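Local structure of antitoxin RelF (Mycobacterium tuberculosis, 3G5O) at residues Y84-D87 with E88-E92. The protein serves as the antitoxin of a type II toxin-antitoxin system, neutralising its partner toxin RelG and, together with it, binding DNA and repressing its own promoter. Residues are numbered along the deposited sequence; the frame is centred on the assembly and turned at random.
Sequences YGED and EIRAE
Glu88 turns CG beside its own backbone N (chi1 -61°) and reaches back along the chain to Gly85. Glu86, extended with CG anti to the backbone N (chi1 178°), lies alongside Arg90, both side chains pointing the same way. Gly85 N, at the N-cap, donates to Glu88 OE1 over 2.8 Å in an almost straight bond that meets the carboxylate from above its plane. Of a capping box only this half exists, because Gly85 has no side chain to accept from the backbone N of Glu88. The other oxygen, Glu88 OE2, lies 3.7 Å from Tyr84 CD1, oblique to the ring. Gly85 O starts the helical bonding by accepting from Ile89 N at 3.0 Å. Tyr84 CB rests on Ile89 CD1 at 3.8 Å, the N'-to-N4 apolar contact of a hydrophobic staple. One turn along, Arg90 NE donates to Glu86 OE2 over 2.8 Å, a salt bridge made in the guanidinium plane through the anti lone pair. A water donating to Glu86 OE2 and accepting from Arg90 NH2 links the pair a second time. Arg97 bridges Glu86 OE2 and Asp87 OD1, and the two arginines at OE2 probably favour the ionised carboxylate; Arg90 NH1 bonds Val95 O and forms a salt bridge with Glu43 of the toxin chain. Strand 83-84 pairs antiparallel with a toxin strand, and helix 86-93 follows directly, packing Ile89 and Arg90 on the toxin's Val42, beyond helices 49-62 and 67-80 in sequence and about 29 Å, centre to centre, from the middle of the chain.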
loop_
_atom_site.group_PDB
_atom_site.type_symbol
_atom_site.label_atom_id
_atom_site.label_comp_id
_atom_site.label_asym_id
_atom_site.label_seq_id
_atom_site.Cartn_x
_atom_site.Cartn_y
_atom_site.Cartn_z
ATOM N N TYR A 84 8.974 25.717 12.254
ATOM C CA TYR A 84 8.788 27.081 11.750
ATOM C C TYR A 84 7.302 27.319 11.526
ATOM O O TYR A 84 6.586 26.425 11.028
ATOM C CB TYR A 84 9.550 27.273 10.409
ATOM C CG TYR A 84 11.053 27.101 10.608
ATOM C CD1 TYR A 84 11.867 28.206 10.869
ATOM C CD2 TYR A 84 11.623 25.829 10.618
ATOM C CE1 TYR A 84 13.234 28.038 11.105
ATOM C CE2 TYR A 84 12.975 25.640 10.811
ATOM C CZ TYR A 84 13.783 26.743 11.069
ATOM O OH TYR A 84 15.126 26.534 11.311
ATOM N N GLY A 85 6.839 28.520 11.851
ATOM C CA GLY A 85 5.407 28.845 11.658
ATOM C C GLY A 85 5.157 29.730 10.443
ATOM O O GLY A 85 6.074 30.041 9.691
ATOM N N GLU A 86 3.908 30.169 10.285
ATOM C CA GLU A 86 3.479 30.894 9.096
ATOM C C GLU A 86 4.320 32.113 8.732
ATOM O O GLU A 86 4.749 32.242 7.569
ATOM C CB GLU A 86 2.019 31.317 9.237
ATOM C CG GLU A 86 1.567 32.130 8.018
ATOM C CD GLU A 86 0.062 32.358 7.979
ATOM O OE1 GLU A 86 -0.630 32.061 8.983
ATOM O OE2 GLU A 86 -0.426 32.824 6.924
ATOM N N ASP A 87 4.560 33.005 9.693
ATOM C CA ASP A 87 5.287 34.242 9.342
ATOM C C ASP A 87 6.695 33.939 8.871
ATOM O O ASP A 87 7.131 34.499 7.866
ATOM C CB ASP A 87 5.280 35.316 10.479
ATOM C CG ASP A 87 3.864 35.824 10.794
ATOM O OD1 ASP A 87 3.022 35.889 9.861
ATOM O OD2 ASP A 87 3.570 36.121 11.992
ATOM N N GLU A 88 7.386 33.020 9.554
ATOM C CA GLU A 88 8.718 32.663 9.150
ATOM C C GLU A 88 8.776 32.017 7.769
ATOM O O GLU A 88 9.663 32.333 6.965
ATOM C CB GLU A 88 9.363 31.705 10.159
ATOM C CG GLU A 88 9.518 32.282 11.559
ATOM C CD GLU A 88 9.521 31.173 12.603
ATOM O OE1 GLU A 88 8.454 30.591 12.917
ATOM O OE2 GLU A 88 10.621 30.855 13.090
ATOM N N ILE A 89 7.848 31.098 7.504
ATOM C CA ILE A 89 7.853 30.388 6.239
ATOM C C ILE A 89 7.494 31.358 5.105
ATOM O O ILE A 89 8.141 31.340 4.068
ATOM C CB ILE A 89 6.871 29.160 6.258
ATOM C CG1 ILE A 89 7.372 28.054 7.186
ATOM C CG2 ILE A 89 6.667 28.576 4.837
ATOM C CD1 ILE A 89 8.578 27.287 6.685
ATOM N N ARG A 90 6.459 32.188 5.296
ATOM C CA ARG A 90 6.053 33.157 4.267
ATOM C C ARG A 90 7.184 34.125 3.954
ATOM O O ARG A 90 7.457 34.420 2.778
ATOM C CB ARG A 90 4.786 33.916 4.675
ATOM C CG ARG A 90 3.492 33.055 4.667
ATOM C CD ARG A 90 2.319 33.962 4.723
ATOM N NE ARG A 90 1.027 33.275 4.630
ATOM C CZ ARG A 90 0.476 32.890 3.479
ATOM N NH1 ARG A 90 1.125 33.108 2.325
ATOM N NH2 ARG A 90 -0.734 32.310 3.476
ATOM N N ALA A 91 7.879 34.584 4.987
ATOM C CA ALA A 91 9.015 35.474 4.737
ATOM C C ALA A 91 10.224 34.772 4.129
ATOM O O ALA A 91 10.843 35.316 3.234
ATOM C CB ALA A 91 9.406 36.270 6.014
ATOM N N GLU A 92 10.564 33.557 4.548
ATOM C CA GLU A 92 11.726 32.915 3.907
ATOM C C GLU A 92 11.484 32.566 2.422
ATOM O O GLU A 92 12.406 32.620 1.596
ATOM C CB GLU A 92 12.133 31.643 4.656
ATOM C CG GLU A 92 13.248 30.837 4.002
ATOM C CD GLU A 92 13.573 29.581 4.784
ATOM O OE1 GLU A 92 12.885 29.336 5.800
ATOM O OE2 GLU A 92 14.501 28.831 4.407
HETATM O O HOH W 1 -2.782 32.358 5.958
#